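Local coordinates for protein peptidase, M20/M25/M40 family (Staphylococcus aureus, PDB 4EWT) that probably hydrolyses the amide bond of N-acylated amino acids or related substrates, as a two-manganese amidohydrolase of the M20 peptidase family, at residues A186-K191 / G233-G238; Q220-R225 / A268-E273. One frame throughout, in Å; residues are numbered along the deposited sequence.

Both contacts lie in the ferredoxin-like domain of the M20 fold, away from the two manganese sites of the catalytic domain, one of Cys-103, His-105 and His-164, the other of Cys-103, Glu-139 and His-362. Contact 1 brings together side chains from two strands of the sheet; contact 2 joins the two helices that cover this sheet. Their centres are 11 Å apart and they share one apolar layer: Val-235 CG2 of contact 1 meets Ile-270 CG2 of contact 2 at 3.7 Å, and Gly-233 CA lies 4.0 Å from Ile-270 CD1. Each also reaches the third subunit, and the side chain of Glu-273 in contact 2 lies about 4 Å from a bound thio-heptaethylene glycol.

Contact 1 of 2, residues A186-K191 / G233-G238; sequences AFFKLK and GVVTIG
Phe-188 and Ile-237, with CA atoms 9.3 Å apart, mark the nearest approach of segments 186-191 and 233-238, whose strands run in broadly the same direction without pairing, because strand 248-261 lies between them and is antiparallel to both. No hydrogen bond joins the two segments; the contact is made by side chains that reach over the intervening strand. The ring of Phe-188 does most of the reaching. Its CG sits between the backbone N and the carbonyl carbon (chi1 63°), and the far end of the ring is carried closer to the other strand than its CB bond alone would suggest. There CZ meets the terminal methyl of Ile-237, 3.5 Å from CD1, with CE1 beside it at 3.7 Å from the same CD1. Ile-237 comes to meet it with a folded branch: CG1 lies beside the backbone N, and a further bend (chi2 -58°) delivers CD1 to the phenyl ring; the two side chains cross at about a right angle. Val-235 adds a looser touch two residues earlier, its CG1 standing 4.4 Å from Phe-188 CZ. All three residues are buried, and the contact is wholly apolar. Helix 264-285 packs on Phe-188 and Val-235 through Ile-274, and helix 208-226 on Val-235 and Ile-237 through Leu-219. Strands 179-193 and 233-242, with helix 208-226 between them in sequence, thus form a beta-alpha-beta crossover that straddles strand 248-261.

Contact 2 of 2, residues Q220-R225 / A268-E273; sequences QTVVSR and ATIEKE
Val-222 points its side chain at helix 264-285 and fits against Ile-270 and Glu-273, about one turn apart on that helix. The backbones come close here, the CA atoms of Val-222 and Glu-273 being 6.3 Å apart. The valine's two methyls divide the work: CG1, anti to the backbone N (chi1 176°), lies 4.1 Å from Ile-270 CG1, while CG2 rests 4.1 Å from Glu-273 CB. Ile-270 crosses the valine at about a right angle, and both also pack on Val-235 of strand 233-242. This buried patch is the close part of the contact, though its separations are those of ordinary van der Waals packing. Beyond it the two segments offer each other little. Ala-268 and Lys-272 are exposed, and Glu-271 starts away from the other segment. Glu-273 belongs to both regions: its CB is packed against Val-222, but a bend at chi2 (-57°) leads the carboxylate away from the valine to a salt bridge with Arg-276; the bound glycol lies near this side chain. Helix 208-226 widens to a pi-type turn at 222-225, where Arg-225 NE donates to Ser-224 O over 2.9 Å, nearly straight (171°), with the donor above the carbonyl plane. The same guanidinium meets two other subunits, through a salt bridge to Asp-207 of the fourth and a hydrogen bond to Thr-236 of the third. The chemistry is therefore divided: between segments 220-225 and 268-273 the contact is made by aliphatic groups only, a long, weak ion pair of Glu-273 with Arg-226 is the charged addition between the helices, and Arg-225 ties its helix into the tetramer.

Contact 1 of 2, residues A186-K191 / G233-G238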
loop_
_atom_site.group_PDB
_atom_site.type_symbol
_atom_site.label_atom_id
_atom_site.label_comp_id
_atom_site.label_asym_id
_atom_site.label_seq_id
_atom_site.Cartn_x
_atom_site.Cartn_y
_atom_site.Cartn_z
ATOM N N ALA A 186 0.458 3.036 24.741
ATOM C CA ALA A 186 0.073 1.621 24.703
ATOM C C ALA A 186 1.090 0.843 23.878
ATOM O O ALA A 186 1.826 1.434 23.099
ATOM C CB ALA A 186 -1.341 1.458 24.154
ATOM N N PHE A 187 1.125 -0.475 24.075
ATOM C CA PHE A 187 2.000 -1.377 23.343
ATOM C C PHE A 187 1.198 -2.531 22.763
ATOM O O PHE A 187 0.267 -3.025 23.395
ATOM C CB PHE A 187 3.062 -1.964 24.278
ATOM C CG PHE A 187 3.960 -0.935 24.881
ATOM C CD1 PHE A 187 4.847 -0.210 24.078
ATOM C CD2 PHE A 187 3.916 -0.672 26.245
ATOM C CE1 PHE A 187 5.686 0.753 24.635
ATOM C CE2 PHE A 187 4.752 0.290 26.819
ATOM C CZ PHE A 187 5.639 0.998 26.019
ATOM N N PHE A 188 1.591 -2.994 21.587
ATOM C CA PHE A 188 0.959 -4.167 21.006
ATOM C C PHE A 188 1.940 -5.106 20.319
ATOM O O PHE A 188 2.982 -4.684 19.802
ATOM C CB PHE A 188 -0.190 -3.770 20.054
ATOM C CG PHE A 188 0.249 -2.963 18.852
ATOM C CD1 PHE A 188 0.448 -3.580 17.629
ATOM C CD2 PHE A 188 0.411 -1.581 18.950
ATOM C CE1 PHE A 188 0.838 -2.830 16.494
ATOM C CE2 PHE A 188 0.796 -0.801 17.827
ATOM C CZ PHE A 188 1.013 -1.422 16.608
ATOM N N LYS A 189 1.588 -6.387 20.341
ATOM C CA LYS A 189 2.279 -7.396 19.553
ATOM C C LYS A 189 1.241 -8.001 18.640
ATOM O O LYS A 189 0.121 -8.279 19.068
ATOM C CB LYS A 189 2.871 -8.487 20.452
ATOM C CG LYS A 189 3.906 -7.962 21.434
ATOM C CD LYS A 189 4.431 -9.065 22.339
ATOM C CE LYS A 189 5.546 -8.542 23.256
ATOM N NZ LYS A 189 5.563 -9.274 24.562
ATOM N N LEU A 190 1.596 -8.177 17.376
ATOM C CA LEU A 190 0.683 -8.808 16.443
ATOM C C LEU A 190 1.386 -9.965 15.772
ATOM O O LEU A 190 2.457 -9.799 15.168
ATOM C CB LEU A 190 0.180 -7.807 15.398
ATOM C CG LEU A 190 -0.619 -8.361 14.209
ATOM C CD1 LEU A 190 -1.995 -8.952 14.615
ATOM C CD2 LEU A 190 -0.788 -7.266 13.186
ATOM N N LYS A 191 0.791 -11.141 15.892
ATOM C CA LYS A 191 1.304 -12.276 15.179
ATOM C C LYS A 191 0.428 -12.467 13.956
ATOM O O LYS A 191 -0.783 -12.502 14.070
ATOM C CB LYS A 191 1.335 -13.530 16.057
ATOM C CG LYS A 191 1.737 -14.778 15.276
ATOM C CD LYS A 191 2.127 -15.938 16.180
ATOM C CE LYS A 191 0.919 -16.568 16.817
ATOM N NZ LYS A 191 1.243 -17.944 17.351
ATOM N N GLY A 233 -1.516 11.871 18.029
ATOM C CA GLY A 233 -1.412 10.420 18.072
ATOM C C GLY A 233 -0.199 9.934 17.297
ATOM O O GLY A 233 0.240 10.594 16.344
ATOM N N VAL A 234 0.354 8.793 17.718
ATOM C CA VAL A 234 1.509 8.198 17.047
ATOM C C VAL A 234 1.306 6.698 17.040
ATOM O O VAL A 234 0.944 6.117 18.072
ATOM C CB VAL A 234 2.864 8.434 17.787
ATOM C CG1 VAL A 234 4.070 8.100 16.861
ATOM C CG2 VAL A 234 2.986 9.821 18.297
ATOM N N VAL A 235 1.537 6.085 15.882
ATOM C CA VAL A 235 1.525 4.637 15.758
ATOM C C VAL A 235 2.800 4.258 15.052
ATOM O O VAL A 235 2.990 4.571 13.851
ATOM C CB VAL A 235 0.260 4.119 15.001
ATOM C CG1 VAL A 235 0.285 2.613 14.901
ATOM C CG2 VAL A 235 -1.022 4.563 15.729
ATOM N N THR A 236 3.705 3.647 15.815
ATOM C CA THR A 236 5.004 3.197 15.295
ATOM C C THR A 236 5.112 1.668 15.320
ATOM O O THR A 236 4.815 1.039 16.351
ATOM C CB THR A 236 6.172 3.809 16.095
ATOM O OG1 THR A 236 6.323 5.180 15.729
ATOM C CG2 THR A 236 7.496 3.093 15.780
ATOM N N ILE A 237 5.510 1.069 14.193
ATOM C CA ILE A 237 5.904 -0.336 14.178
ATOM C C ILE A 237 7.412 -0.346 14.284
ATOM O O ILE A 237 8.099 -0.077 13.306
ATOM C CB ILE A 237 5.496 -1.107 12.898
ATOM C CG1 ILE A 237 3.980 -1.118 12.707
ATOM C CG2 ILE A 237 6.016 -2.553 12.959
ATOM C CD1 ILE A 237 3.201 -1.740 13.889
ATOM N N GLY A 238 7.920 -0.647 15.480
ATOM C CA GLY A 238 9.344 -0.691 15.716
ATOM C C GLY A 238 9.989 -2.035 15.434
ATOM O O GLY A 238 11.212 -2.123 15.305
#

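Contact 2 of 2, residues Q220-R225 / A268-E273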
loop_
_atom_site.group_PDB
_atom_site.type_symbol
_atom_site.label_atom_id
_atom_site.label_comp_id
_atom_site.label_asym_id
_atom_site.label_seq_id
_atom_site.Cartn_x
_atom_site.Cartn_y
_atom_site.Cartn_z
ATOM N N GLN A 220 -1.097 3.222 8.395
ATOM C CA GLN A 220 -0.794 4.654 8.318
ATOM C C GLN A 220 -2.077 5.490 8.303
ATOM O O GLN A 220 -2.034 6.666 8.648
ATOM C CB GLN A 220 0.061 4.973 7.085
ATOM C CG GLN A 220 1.389 4.149 7.023
ATOM C CD GLN A 220 2.086 4.053 8.369
ATOM O OE1 GLN A 220 2.307 2.944 8.889
ATOM N NE2 GLN A 220 2.435 5.203 8.941
ATOM N N THR A 221 -3.205 4.875 7.919
ATOM C CA THR A 221 -4.486 5.571 7.908
ATOM C C THR A 221 -5.050 5.832 9.287
ATOM O O THR A 221 -5.921 6.680 9.427
ATOM C CB THR A 221 -5.572 4.850 7.082
ATOM O OG1 THR A 221 -5.767 3.522 7.604
ATOM C CG2 THR A 221 -5.195 4.806 5.600
ATOM N N VAL A 222 -4.568 5.123 10.304
ATOM C CA VAL A 222 -5.008 5.416 11.681
ATOM C C VAL A 222 -4.677 6.861 12.062
ATOM O O VAL A 222 -5.558 7.640 12.450
ATOM C CB VAL A 222 -4.411 4.433 12.703
ATOM C CG1 VAL A 222 -4.815 4.817 14.130
ATOM C CG2 VAL A 222 -4.860 3.003 12.369
ATOM N N VAL A 223 -3.409 7.241 11.903
ATOM C CA VAL A 223 -3.041 8.617 12.176
ATOM C C VAL A 223 -3.563 9.528 11.058
ATOM O O VAL A 223 -4.038 10.639 11.328
ATOM C CB VAL A 223 -1.511 8.784 12.474
ATOM C CG1 VAL A 223 -1.103 10.249 12.502
ATOM C CG2 VAL A 223 -1.155 8.138 13.841
ATOM N N SER A 224 -3.520 9.073 9.810
ATOM C CA SER A 224 -3.694 10.034 8.710
ATOM C C SER A 224 -5.153 10.297 8.352
ATOM O O SER A 224 -5.453 11.295 7.678
ATOM C CB SER A 224 -2.922 9.582 7.456
ATOM O OG SER A 224 -3.688 8.638 6.732
ATOM N N ARG A 225 -6.047 9.435 8.791
ATOM C CA ARG A 225 -7.449 9.480 8.460
ATOM C C ARG A 225 -8.370 9.417 9.690
ATOM O O ARG A 225 -9.277 10.166 9.802
ATOM C CB ARG A 225 -7.818 8.453 7.391
ATOM C CG ARG A 225 -7.169 8.588 6.079
ATOM C CD ARG A 225 -7.827 9.608 5.253
ATOM N NE ARG A 225 -7.377 10.933 5.537
ATOM C CZ ARG A 225 -7.843 12.038 5.000
ATOM N NH1 ARG A 225 -8.814 12.025 4.152
ATOM N NH2 ARG A 225 -7.345 13.163 5.340
ATOM N N ALA A 268 -8.076 5.611 22.888
ATOM C CA ALA A 268 -9.190 4.696 22.675
ATOM C C ALA A 268 -9.485 4.519 21.200
ATOM O O ALA A 268 -9.665 3.403 20.737
ATOM C CB ALA A 268 -10.479 5.152 23.458
ATOM N N THR A 269 -9.546 5.627 20.470
ATOM C CA THR A 269 -9.707 5.585 19.013
ATOM C C THR A 269 -8.608 4.764 18.295
ATOM O O THR A 269 -8.916 3.944 17.423
ATOM C CB THR A 269 -9.744 6.998 18.440
ATOM O OG1 THR A 269 -10.938 7.637 18.890
ATOM C CG2 THR A 269 -9.700 6.990 16.896
ATOM N N ILE A 270 -7.348 4.974 18.678
ATOM C CA ILE A 270 -6.219 4.261 18.062
ATOM C C ILE A 270 -6.326 2.750 18.292
ATOM O O ILE A 270 -6.096 1.945 17.397
ATOM C CB ILE A 270 -4.836 4.791 18.574
ATOM C CG1 ILE A 270 -4.570 6.197 18.031
ATOM C CG2 ILE A 270 -3.695 3.871 18.126
ATOM C CD1 ILE A 270 -3.301 6.889 18.611
ATOM N N GLU A 271 -6.697 2.381 19.501
ATOM C CA GLU A 271 -6.815 0.991 19.846
ATOM C C GLU A 271 -7.956 0.344 19.049
ATOM O O GLU A 271 -7.820 -0.780 18.574
ATOM C CB GLU A 271 -7.068 0.837 21.347
ATOM C CG GLU A 271 -7.285 -0.604 21.738
ATOM C CD GLU A 271 -7.450 -0.804 23.233
ATOM O OE1 GLU A 271 -7.314 0.165 24.018
ATOM O OE2 GLU A 271 -7.698 -1.961 23.612
ATOM N N LYS A 272 -9.071 1.064 18.930
ATOM C CA LYS A 272 -10.214 0.597 18.156
ATOM C C LYS A 272 -9.855 0.407 16.683
ATOM O O LYS A 272 -10.212 -0.602 16.077
ATOM C CB LYS A 272 -11.398 1.562 18.317
ATOM C CG LYS A 272 -12.586 1.291 17.369
ATOM C CD LYS A 272 -13.725 2.291 17.610
ATOM C CE LYS A 272 -14.736 2.225 16.465
ATOM N NZ LYS A 272 -15.943 3.082 16.711
ATOM N N GLU A 273 -9.149 1.384 16.115
ATOM C CA GLU A 273 -8.790 1.342 14.699
ATOM C C GLU A 273 -7.700 0.320 14.334
ATOM O O GLU A 273 -7.728 -0.250 13.244
ATOM C CB GLU A 273 -8.480 2.769 14.173
ATOM C CG GLU A 273 -9.731 3.699 14.213
ATOM C CD GLU A 273 -10.931 3.137 13.428
ATOM O OE1 GLU A 273 -10.702 2.403 12.451
ATOM O OE2 GLU A 273 -12.108 3.427 13.773
#